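Local atomic coordinates of agglutinin (PDB entry 3DZW), a protein that binds mannose, here an alpha-1,3-linked mannobiose, as a lectin of the daffodil. Residues L4-P12 with R51-L62; S75-V85 with V94-W102. All blocks are in the same frame, centred on the assembly; numbering follows the deposited sequence. Where two conformers were deposited one is given.

From the N terminus, strand 3-5 lies in one sheet with strands 84-88 and 94-103, and just past it strand 8-10 crosses into a second sheet to meet strand 53-56. That meeting is interaction 1, and it closes a long loop that holds the whole sheet of strands 15-18 to 38-42. Interaction 2 opens only after interaction 1 has closed: it folds 75-85 back on 94-102 across a short hairpin, so the two follow in series and neither nests in the other. They still touch, through G60 O with T77 OG1 and D59 O with G79 N, tying the turn after strand 53-56 to the 75-83 loop. Both reach the second subunit.

Interaction 1: L4-P12 with R51-L62; sequences LYSGETLSP and RCHLSMQSDGNL. With MAN (alpha-D-mannopyranose), chain E; MAN (alpha-D-mannopyranose), chain B.
L10 and L54 lie side by side and point the same way, CD1 of L10 3.8 Å from CD2 of L54. L4 slants across L54, CD2 to CD2, and CD2 of L4 also packs on CB of M56 at 3.9 Å. M56 turns CG opposite its own N (chi1 178°), against the carbonyl O of L4; bends at chi2 and chi3 then lead the thioether away. On the face of T9 and S55, T9 CG2 rests on S55 CB. P12 and R51 cross nearly at right angles, CG of the proline 3.8 Å above the guanidinium plane, over its centre. L10 and L54 pair antiparallel, L10 N to L54 O at 2.9 Å, and G7 N in the Y5-E8 type II turn bonds M56 O at 2.8 Å. Beyond the strand, D59 OD2 takes a 2.5 Å bond from O2 of the chain E mannose. Q57, its OE1 bonded to Y65 OH, gives a hydrogen from NE2 to D59 OD1 at 3.1 Å, and N61 N reaches that oxygen from the opposite face, holding the carboxylate from two sides. Within this chain strand 8-10 edges its sheet, 62-65 flanks 53-56 beyond, and M56 and L62 pack on C86 of strand 84-88.

Interaction 2: S75-V85 with V94-W102; sequences SNTGGENGNYV and VVIYGTARW. With MAN (alpha-D-mannopyranose), chain C; MAN (alpha-D-mannopyranose), chain D; MAN (alpha-D-mannopyranose), chain F.
V85 and Y97 exchange a pair of backbone bonds, V85 N to Y97 O at 3.0 Å and Y97 N to V85 O at 2.9 Å, as a hydrogen-bonded antiparallel pair. Further out, N83 N gives its hydrogen to T99 OG1 at 3.1 Å; the threonine hydroxyl lies anti to its own backbone N (chi1 -172°), which turns it to the amide across the gap. A cis peptide bond precedes T99. The hydroxyl of Y84 donates to E80 O at 2.6 Å, the carbonyl oxygen lying in the ring plane at its edge. Strands 84-88 and 94-103 form a beta hairpin in one of the three sheets of the beta-prism II fold of monocot mannose-binding lectins, and V95, I96, Y97, A100 and W102 pair antiparallel with a strand of the second subunit, carrying the sheet across the interface. The hairpin also bears sugar: Y97 OH receives a bond from O4 of the chain D mannose at 2.8 Å and is bonded to the pocket residue Q89, while V95 CG1 lies over one face of the Y97 ring, offset toward its rim. N83 ND2 donates to O2 of the chain F mannose at 3.0 Å. CD2 of Y84 comes 3.6 Å from CA of G98. CG2 of V85 slants against CB of Y97, and E80 crosses T99 near a right angle, OE2 against CG2. CD1 of I96 reaches S75 OG at 3.7 Å, which in turn donates to T77 OG1, itself hydrogen-bonded to G60 O.

Interaction 1: L4-P12 with R51-L62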
loop_
_atom_site.group_PDB
_atom_site.type_symbol
_atom_site.label_atom_id
_atom_site.label_comp_id
_atom_site.label_asym_id
_atom_site.label_seq_id
_atom_site.Cartn_x
_atom_site.Cartn_y
_atom_site.Cartn_z
ATOM N N LEU A 4 -10.726 2.341 -9.017
ATOM C CA LEU A 4 -10.939 2.001 -10.399
ATOM C C LEU A 4 -11.346 3.345 -11.041
ATOM O O LEU A 4 -12.439 3.871 -10.767
ATOM C CB LEU A 4 -12.016 0.938 -10.592
ATOM C CG LEU A 4 -12.242 0.481 -12.062
ATOM C CD1 LEU A 4 -10.991 -0.186 -12.615
ATOM C CD2 LEU A 4 -13.441 -0.449 -12.193
ATOM N N TYR A 5 -10.448 3.913 -11.852
ATOM C CA TYR A 5 -10.686 5.226 -12.500
ATOM C C TYR A 5 -11.563 5.121 -13.726
ATOM O O TYR A 5 -11.598 4.075 -14.381
ATOM C CB TYR A 5 -9.344 5.888 -12.880
ATOM C CG TYR A 5 -8.476 6.285 -11.696
ATOM C CD1 TYR A 5 -7.564 5.396 -11.143
ATOM C CD2 TYR A 5 -8.564 7.564 -11.144
ATOM C CE1 TYR A 5 -6.758 5.771 -10.046
ATOM C CE2 TYR A 5 -7.769 7.944 -10.050
ATOM C CZ TYR A 5 -6.872 7.048 -9.514
ATOM O OH TYR A 5 -6.091 7.424 -8.444
ATOM N N SER A 6 -12.299 6.207 -14.042
ATOM C CA SER A 6 -13.151 6.208 -15.241
ATOM C C SER A 6 -12.256 5.998 -16.457
ATOM O O SER A 6 -11.171 6.612 -16.566
ATOM C CB SER A 6 -14.012 7.494 -15.356
ATOM O OG SER A 6 -13.231 8.675 -15.337
ATOM N N GLY A 7 -12.695 5.108 -17.357
ATOM C CA GLY A 7 -11.924 4.752 -18.550
ATOM C C GLY A 7 -11.124 3.445 -18.341
ATOM O O GLY A 7 -10.464 2.962 -19.272
ATOM N N GLU A 8 -11.182 2.886 -17.111
ATOM C CA GLU A 8 -10.473 1.619 -16.767
ATOM C C GLU A 8 -11.446 0.472 -16.567
ATOM O O GLU A 8 -12.649 0.689 -16.316
ATOM C CB GLU A 8 -9.626 1.772 -15.497
ATOM C CG GLU A 8 -8.482 2.797 -15.595
ATOM C CD GLU A 8 -7.621 2.855 -14.315
ATOM O OE1 GLU A 8 -8.134 2.512 -13.216
ATOM O OE2 GLU A 8 -6.440 3.260 -14.410
ATOM N N THR A 9 -10.924 -0.752 -16.653
ATOM C CA THR A 9 -11.725 -1.953 -16.488
ATOM C C THR A 9 -11.021 -3.016 -15.662
ATOM O O THR A 9 -9.790 -3.020 -15.549
ATOM C CB THR A 9 -12.041 -2.614 -17.846
ATOM O OG1 THR A 9 -10.811 -3.024 -18.476
ATOM C CG2 THR A 9 -12.807 -1.661 -18.776
ATOM N N LEU A 10 -11.818 -3.917 -15.076
ATOM C CA LEU A 10 -11.298 -5.046 -14.341
ATOM C C LEU A 10 -11.597 -6.278 -15.176
ATOM O O LEU A 10 -12.768 -6.575 -15.454
ATOM C CB LEU A 10 -11.929 -5.196 -12.942
ATOM C CG LEU A 10 -11.650 -4.141 -11.865
ATOM C CD1 LEU A 10 -12.378 -4.505 -10.584
ATOM C CD2 LEU A 10 -10.151 -3.986 -11.595
ATOM N N SER A 11 -10.541 -6.977 -15.608
ATOM C CA SER A 11 -10.676 -8.198 -16.390
ATOM C C SER A 11 -11.035 -9.342 -15.455
ATOM O O SER A 11 -10.939 -9.188 -14.231
ATOM C CB SER A 11 -9.369 -8.506 -17.131
ATOM O OG SER A 11 -8.982 -7.433 -17.963
ATOM N N PRO A 12 -11.469 -10.510 -16.014
ATOM C CA PRO A 12 -11.806 -11.638 -15.137
ATOM C C PRO A 12 -10.689 -11.971 -14.136
ATOM O O PRO A 12 -9.503 -12.103 -14.524
ATOM C CB PRO A 12 -12.017 -12.799 -16.122
ATOM C CG PRO A 12 -12.438 -12.147 -17.380
ATOM C CD PRO A 12 -11.704 -10.837 -17.438
ATOM N N ARG A 51 -16.384 -15.396 -17.770
ATOM C CA ARG A 51 -15.400 -14.306 -18.084
ATOM C C ARG A 51 -16.012 -12.915 -18.473
ATOM O O ARG A 51 -15.863 -12.446 -19.612
ATOM C CB ARG A 51 -14.405 -14.764 -19.173
ATOM C CG ARG A 51 -13.544 -15.956 -18.756
ATOM C CD ARG A 51 -12.468 -16.274 -19.795
ATOM N NE ARG A 51 -11.550 -15.137 -20.009
ATOM C CZ ARG A 51 -10.471 -14.857 -19.250
ATOM N NH1 ARG A 51 -9.717 -13.800 -19.545
ATOM N NH2 ARG A 51 -10.147 -15.620 -18.196
ATOM N N CYS A 52 -16.675 -12.286 -17.509
ATOM C CA CYS A 52 -17.252 -10.968 -17.684
ATOM C C CYS A 52 -16.224 -9.939 -17.237
ATOM O O CYS A 52 -15.249 -10.298 -16.575
ATOM C CB CYS A 52 -18.512 -10.820 -16.847
ATOM S SG CYS A 52 -19.919 -11.885 -17.330
ATOM N N HIS A 53 -16.423 -8.659 -17.600
ATOM C CA HIS A 53 -15.500 -7.590 -17.160
ATOM C C HIS A 53 -16.291 -6.412 -16.578
ATOM O O HIS A 53 -17.456 -6.203 -16.928
ATOM C CB HIS A 53 -14.557 -7.120 -18.294
ATOM C CG HIS A 53 -15.229 -6.304 -19.364
ATOM N ND1 HIS A 53 -15.809 -6.867 -20.478
ATOM C CD2 HIS A 53 -15.385 -4.962 -19.497
ATOM C CE1 HIS A 53 -16.302 -5.911 -21.248
ATOM N NE2 HIS A 53 -16.059 -4.746 -20.672
ATOM N N LEU A 54 -15.647 -5.664 -15.672
ATOM C CA LEU A 54 -16.253 -4.497 -15.019
ATOM C C LEU A 54 -15.686 -3.225 -15.600
ATOM O O LEU A 54 -14.470 -3.102 -15.743
ATOM C CB LEU A 54 -15.978 -4.533 -13.518
ATOM C CG LEU A 54 -16.512 -3.373 -12.673
ATOM C CD1 LEU A 54 -18.029 -3.327 -12.714
ATOM C CD2 LEU A 54 -16.016 -3.486 -11.234
ATOM N N SER A 55 -16.556 -2.262 -15.916
ATOM C CA SER A 55 -16.116 -0.991 -16.496
ATOM C C SER A 55 -16.662 0.259 -15.787
ATOM O O SER A 55 -17.879 0.424 -15.644
ATOM C CB SER A 55 -16.519 -0.928 -17.979
ATOM O OG SER A 55 -16.130 0.312 -18.558
ATOM N N MET A 56 -15.740 1.121 -15.323
ATOM C CA MET A 56 -16.093 2.401 -14.726
ATOM C C MET A 56 -16.041 3.338 -15.917
ATOM O O MET A 56 -14.953 3.690 -16.400
ATOM C CB MET A 56 -15.112 2.792 -13.641
ATOM C CG MET A 56 -15.337 4.173 -12.947
ATOM S SD MET A 56 -16.858 4.380 -11.968
ATOM C CE MET A 56 -18.095 4.620 -13.233
ATOM N N GLN A 57 -17.215 3.727 -16.414
ATOM C CA GLN A 57 -17.323 4.564 -17.638
ATOM C C GLN A 57 -17.199 6.081 -17.430
ATOM O O GLN A 57 -17.416 6.600 -16.317
ATOM C CB GLN A 57 -18.647 4.236 -18.342
ATOM C CG GLN A 57 -18.740 2.768 -18.751
ATOM C CD GLN A 57 -20.016 2.410 -19.482
ATOM O OE1 GLN A 57 -20.107 1.341 -20.081
ATOM N NE2 GLN A 57 -21.010 3.302 -19.445
ATOM N N SER A 58 -16.857 6.784 -18.519
ATOM C CA SER A 58 -16.691 8.243 -18.498
ATOM C C SER A 58 -18.030 8.992 -18.333
ATOM O O SER A 58 -18.035 10.200 -18.093
ATOM C CB SER A 58 -15.970 8.719 -19.767
ATOM O OG SER A 58 -16.682 8.352 -20.936
ATOM N N ASP A 59 -19.157 8.272 -18.473
ATOM C CA ASP A 59 -20.485 8.876 -18.298
ATOM C C ASP A 59 -20.938 8.734 -16.808
ATOM O O ASP A 59 -22.008 9.201 -16.432
ATOM C CB ASP A 59 -21.548 8.308 -19.303
ATOM C CG ASP A 59 -21.887 6.810 -19.072
ATOM O OD1 ASP A 59 -21.190 6.126 -18.301
ATOM O OD2 ASP A 59 -22.880 6.333 -19.693
ATOM N N GLY A 60 -20.091 8.076 -15.979
ATOM C CA GLY A 60 -20.365 7.895 -14.543
ATOM C C GLY A 60 -21.051 6.588 -14.156
ATOM O O GLY A 60 -21.295 6.345 -12.971
ATOM N N ASN A 61 -21.337 5.736 -15.143
ATOM C CA ASN A 61 -22.016 4.485 -14.901
ATOM C C ASN A 61 -21.006 3.338 -14.679
ATOM O O ASN A 61 -20.013 3.236 -15.407
ATOM C CB ASN A 61 -22.952 4.178 -16.092
ATOM C CG ASN A 61 -24.159 3.257 -15.716
ATOM O OD1 ASN A 61 -24.432 2.994 -14.540
ATOM N ND2 ASN A 61 -24.899 2.825 -16.734
ATOM N N LEU A 62 -21.251 2.506 -13.648
ATOM C CA LEU A 62 -20.402 1.331 -13.337
ATOM C C LEU A 62 -21.144 0.151 -13.905
ATOM O O LEU A 62 -22.245 -0.137 -13.463
ATOM C CB LEU A 62 -20.186 1.189 -11.837
ATOM C CG LEU A 62 -19.280 0.046 -11.335
ATOM C CD1 LEU A 62 -17.855 0.203 -11.846
ATOM C CD2 LEU A 62 -19.293 -0.019 -9.810
HETATM C C1 MAN E . -26.251 3.599 -19.821
HETATM C C2 MAN E . -24.858 3.747 -20.592
HETATM C C3 MAN E . -24.470 2.516 -21.387
HETATM C C4 MAN E . -24.659 1.250 -20.552
HETATM C C5 MAN E . -26.102 1.113 -20.031
HETATM C C6 MAN E . -26.249 -0.105 -19.138
HETATM O O1 MAN E . -27.444 4.366 -20.355
HETATM O O2 MAN E . -23.874 4.016 -19.636
HETATM O O3 MAN E . -23.114 2.625 -21.774
HETATM O O4 MAN E . -24.335 0.110 -21.326
HETATM O O5 MAN E . -26.515 2.228 -19.254
HETATM O O6 MAN E . -27.534 -0.090 -18.530
HETATM C C1 MAN B . -22.974 2.772 -23.195
HETATM C C2 MAN B . -21.494 2.652 -23.544
HETATM C C3 MAN B . -20.728 3.910 -23.115
HETATM C C4 MAN B . -21.416 5.152 -23.638
HETATM C C5 MAN B . -22.868 5.154 -23.213
HETATM C C6 MAN B . -23.595 6.387 -23.758
HETATM O O2 MAN B . -21.366 2.437 -24.935
HETATM O O3 MAN B . -19.402 3.872 -23.598
HETATM O O4 MAN B . -20.773 6.291 -23.118
HETATM O O5 MAN B . -23.502 3.986 -23.697
HETATM O O6 MAN B . -24.963 6.331 -23.414
HETATM O O HOH W 1 -13.939 1.946 -19.028
#

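Interaction 2: S75-V85 with V94-W102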
loop_
_atom_site.group_PDB
_atom_site.type_symbol
_atom_site.label_atom_id
_atom_site.label_comp_id
_atom_site.label_asym_id
_atom_site.label_seq_id
_atom_site.Cartn_x
_atom_site.Cartn_y
_atom_site.Cartn_z
ATOM N N SER A 75 -24.907 0.328 -12.160
ATOM C CA SER A 75 -25.239 1.180 -11.021
ATOM C C SER A 75 -26.351 2.203 -11.361
ATOM O O SER A 75 -26.932 2.836 -10.449
ATOM C CB SER A 75 -23.976 1.907 -10.507
ATOM O OG SER A 75 -23.366 2.691 -11.529
ATOM N N ASN A 76 -26.653 2.351 -12.664
ATOM C CA ASN A 76 -27.678 3.290 -13.146
ATOM C C ASN A 76 -27.337 4.747 -12.781
ATOM O O ASN A 76 -28.217 5.526 -12.387
ATOM C CB ASN A 76 -29.091 2.905 -12.626
ATOM C CG ASN A 76 -29.544 1.514 -13.092
ATOM O OD1 ASN A 76 -29.247 1.081 -14.220
ATOM N ND2 ASN A 76 -30.291 0.826 -12.239
ATOM N N THR A 77 -26.050 5.102 -12.922
ATOM C CA THR A 77 -25.564 6.457 -12.606
ATOM C C THR A 77 -24.940 7.157 -13.828
ATOM O O THR A 77 -24.051 8.015 -13.683
ATOM C CB THR A 77 -24.542 6.428 -11.429
ATOM O OG1 THR A 77 -23.459 5.535 -11.743
ATOM C CG2 THR A 77 -25.212 5.970 -10.162
ATOM N N GLY A 78 -25.412 6.796 -15.027
ATOM C CA GLY A 78 -24.921 7.401 -16.264
ATOM C C GLY A 78 -25.461 8.814 -16.388
ATOM O O GLY A 78 -26.635 9.061 -16.115
ATOM N N GLY A 79 -24.603 9.747 -16.787
ATOM C CA GLY A 79 -25.006 11.139 -16.925
ATOM C C GLY A 79 -24.029 11.959 -17.737
ATOM O O GLY A 79 -23.663 11.576 -18.848
ATOM N N GLU A 80 -23.608 13.096 -17.179
ATOM C CA GLU A 80 -22.681 13.991 -17.862
ATOM C C GLU A 80 -21.301 13.364 -18.049
ATOM O O GLU A 80 -20.801 12.652 -17.160
ATOM C CB GLU A 80 -22.549 15.339 -17.099
ATOM C CG GLU A 80 -21.965 15.233 -15.656
ATOM C CD GLU A 80 -21.825 16.599 -14.964
ATOM O OE1 GLU A 80 -22.141 17.630 -15.597
ATOM O OE2 GLU A 80 -21.395 16.631 -13.789
ATOM N N ASN A 81 -20.697 13.626 -19.208
ATOM C CA ASN A 81 -19.383 13.130 -19.512
ATOM C C ASN A 81 -18.378 13.836 -18.629
ATOM O O ASN A 81 -18.465 15.049 -18.442
ATOM C CB ASN A 81 -19.043 13.383 -20.973
ATOM C CG ASN A 81 -17.678 12.821 -21.367
ATOM O OD1 ASN A 81 -16.921 13.460 -22.089
ATOM N ND2 ASN A 81 -17.358 11.640 -20.869
ATOM N N GLY A 82 -17.424 13.087 -18.078
ATOM C CA GLY A 82 -16.409 13.674 -17.207
ATOM C C GLY A 82 -15.474 12.641 -16.597
ATOM O O GLY A 82 -15.261 11.570 -17.168
ATOM N N ASN A 83 -14.913 12.980 -15.432
ATOM C CA ASN A 83 -13.982 12.109 -14.708
ATOM C C ASN A 83 -14.583 11.649 -13.394
ATOM O O ASN A 83 -15.031 12.471 -12.585
ATOM C CB ASN A 83 -12.659 12.842 -14.478
ATOM C CG ASN A 83 -11.909 13.145 -15.798
ATOM O OD1 ASN A 83 -11.489 12.235 -16.508
ATOM N ND2 ASN A 83 -11.714 14.417 -16.084
ATOM N N TYR A 84 -14.586 10.324 -13.181
ATOM C CA TYR A 84 -15.159 9.704 -11.987
ATOM C C TYR A 84 -14.219 8.678 -11.386
ATOM O O TYR A 84 -13.253 8.267 -12.024
ATOM C CB TYR A 84 -16.462 8.985 -12.340
ATOM C CG TYR A 84 -17.558 9.848 -12.945
ATOM C CD1 TYR A 84 -17.561 10.159 -14.303
ATOM C CD2 TYR A 84 -18.623 10.300 -12.170
ATOM C CE1 TYR A 84 -18.586 10.945 -14.866
ATOM C CE2 TYR A 84 -19.648 11.083 -12.732
ATOM C CZ TYR A 84 -19.615 11.392 -14.073
ATOM O OH TYR A 84 -20.626 12.157 -14.627
ATOM N N VAL A 85 -14.520 8.256 -10.145
ATOM C CA VAL A 85 -13.744 7.223 -9.453
ATOM C C VAL A 85 -14.644 6.266 -8.666
ATOM O O VAL A 85 -15.627 6.687 -8.081
ATOM C CB VAL A 85 -12.670 7.808 -8.451
ATOM C CG1 VAL A 85 -11.547 8.529 -9.203
ATOM C CG2 VAL A 85 -13.319 8.719 -7.392
ATOM N N VAL A 94 -18.070 0.724 -0.800
ATOM C CA VAL A 94 -17.615 0.849 -2.195
ATOM C C VAL A 94 -18.476 1.998 -2.740
ATOM O O VAL A 94 -19.712 1.881 -2.790
ATOM C CB VAL A 94 -17.788 -0.419 -2.991
ATOM C CG1 VAL A 94 -17.383 -0.194 -4.440
ATOM C CG2 VAL A 94 -16.961 -1.563 -2.372
ATOM N N VAL A 95 -17.823 3.107 -3.134
ATOM C CA VAL A 95 -18.525 4.322 -3.559
ATOM C C VAL A 95 -18.045 4.961 -4.873
ATOM O O VAL A 95 -16.851 5.007 -5.151
ATOM C CB VAL A 95 -18.373 5.419 -2.442
ATOM C CG1 VAL A 95 -19.249 6.631 -2.730
ATOM C CG2 VAL A 95 -18.705 4.854 -1.077
ATOM N N ILE A 96 -19.003 5.467 -5.667
ATOM C CA ILE A 96 -18.701 6.181 -6.908
ATOM C C ILE A 96 -18.791 7.686 -6.641
ATOM O O ILE A 96 -19.834 8.172 -6.144
ATOM C CB ILE A 96 -19.675 5.855 -8.032
ATOM C CG1 ILE A 96 -19.562 4.392 -8.445
ATOM C CG2 ILE A 96 -19.396 6.747 -9.250
ATOM C CD1 ILE A 96 -20.591 3.975 -9.480
ATOM N N TYR A 97 -17.711 8.423 -6.955
ATOM C CA TYR A 97 -17.665 9.893 -6.786
ATOM C C TYR A 97 -17.385 10.583 -8.111
ATOM O O TYR A 97 -16.662 10.053 -8.947
ATOM C CB TYR A 97 -16.564 10.320 -5.825
ATOM C CG TYR A 97 -16.674 9.870 -4.384
ATOM C CD1 TYR A 97 -16.055 8.700 -3.953
ATOM C CD2 TYR A 97 -17.342 10.646 -3.437
ATOM C CE1 TYR A 97 -16.127 8.288 -2.621
ATOM C CE2 TYR A 97 -17.420 10.249 -2.102
ATOM C CZ TYR A 97 -16.809 9.069 -1.699
ATOM O OH TYR A 97 -16.883 8.674 -0.369
ATOM N N GLY A 98 -17.934 11.788 -8.293
ATOM C CA GLY A 98 -17.691 12.569 -9.518
ATOM C C GLY A 98 -18.780 13.621 -9.747
ATOM O O GLY A 98 -19.795 13.585 -9.080
ATOM N N THR A 99 -18.572 14.548 -10.693
ATOM C CA THR A 99 -17.358 14.601 -11.521
ATOM C C THR A 99 -16.217 15.364 -10.793
ATOM O O THR A 99 -16.359 15.729 -9.619
ATOM C CB THR A 99 -17.648 15.242 -12.896
ATOM O OG1 THR A 99 -16.504 15.110 -13.745
ATOM C CG2 THR A 99 -18.016 16.722 -12.743
ATOM N N ALA A 100 -15.092 15.588 -11.488
ATOM C CA ALA A 100 -13.936 16.311 -10.897
ATOM C C ALA A 100 -14.289 17.797 -10.718
ATOM O O ALA A 100 -14.717 18.453 -11.668
ATOM C CB ALA A 100 -12.710 16.153 -11.750
ATOM N N ARG A 101 -14.099 18.309 -9.500
ATOM C CA ARG A 101 -14.427 19.708 -9.166
ATOM C C ARG A 101 -13.213 20.648 -9.235
ATOM O O ARG A 101 -13.356 21.838 -9.546
ATOM C CB ARG A 101 -15.037 19.764 -7.769
ATOM C CG ARG A 101 -16.204 18.801 -7.580
ATOM C CD ARG A 101 -16.758 18.844 -6.192
ATOM N NE ARG A 101 -17.418 20.119 -5.886
ATOM C CZ ARG A 101 -18.706 20.404 -6.158
ATOM N NH1 ARG A 101 -19.199 21.595 -5.829
ATOM N NH2 ARG A 101 -19.508 19.506 -6.762
ATOM N N TRP A 102 -12.025 20.108 -8.941
ATOM C CA TRP A 102 -10.789 20.877 -8.942
ATOM C C TRP A 102 -9.606 19.942 -9.043
ATOM O O TRP A 102 -9.710 18.786 -8.674
ATOM C CB TRP A 102 -10.710 21.716 -7.648
ATOM C CG TRP A 102 -9.380 22.408 -7.395
ATOM C CD1 TRP A 102 -9.021 23.658 -7.787
ATOM C CD2 TRP A 102 -8.251 21.871 -6.682
ATOM N NE1 TRP A 102 -7.740 23.938 -7.370
ATOM C CE2 TRP A 102 -7.246 22.855 -6.691
ATOM C CE3 TRP A 102 -7.997 20.653 -6.043
ATOM C CZ2 TRP A 102 -5.998 22.662 -6.080
ATOM C CZ3 TRP A 102 -6.751 20.460 -5.434
ATOM C CH2 TRP A 102 -5.774 21.459 -5.460
HETATM C C1 MAN C . -6.703 14.302 -15.860
HETATM C C2 MAN C . -6.588 13.035 -15.025
HETATM C C3 MAN C . -7.943 12.678 -14.407
HETATM C C4 MAN C . -8.491 13.861 -13.632
HETATM C C5 MAN C . -8.499 15.121 -14.508
HETATM C C6 MAN C . -8.946 16.346 -13.721
HETATM O O2 MAN C . -5.605 13.217 -14.011
HETATM O O3 MAN C . -7.822 11.556 -13.549
HETATM O O4 MAN C . -9.807 13.560 -13.170
HETATM O O5 MAN C . -7.192 15.359 -15.057
HETATM O O6 MAN C . -9.029 17.469 -14.588
HETATM C C1 MAN D . -20.945 6.680 4.215
HETATM C C2 MAN D . -19.430 6.710 4.065
HETATM C C3 MAN D . -19.015 7.780 3.052
HETATM C C4 MAN D . -19.743 7.566 1.740
HETATM C C5 MAN D . -21.256 7.460 1.975
HETATM C C6 MAN D . -22.001 7.140 0.686
HETATM O O2 MAN D . -18.962 5.427 3.663
HETATM O O3 MAN D . -17.615 7.748 2.835
HETATM O O4 MAN D . -19.446 8.640 0.848
HETATM O O5 MAN D . -21.542 6.447 2.953
HETATM O O6 MAN D . -23.402 7.143 0.927
HETATM C C1 MAN F . -8.797 16.640 -19.549
HETATM C C2 MAN F . -8.804 15.716 -18.249
HETATM C C3 MAN F . -7.427 15.078 -17.993
HETATM C C4 MAN F . -6.841 14.521 -19.293
HETATM C C5 MAN F . -6.653 15.617 -20.346
HETATM C C6 MAN F . -6.024 15.059 -21.622
HETATM O O1 MAN F . -8.941 18.132 -19.315
HETATM O O2 MAN F . -9.777 14.725 -18.381
HETATM O O3 MAN F . -7.525 14.038 -17.018
HETATM O O4 MAN F . -5.600 13.923 -19.031
HETATM O O5 MAN F . -7.893 16.204 -20.700
HETATM O O6 MAN F . -6.949 14.201 -22.259
#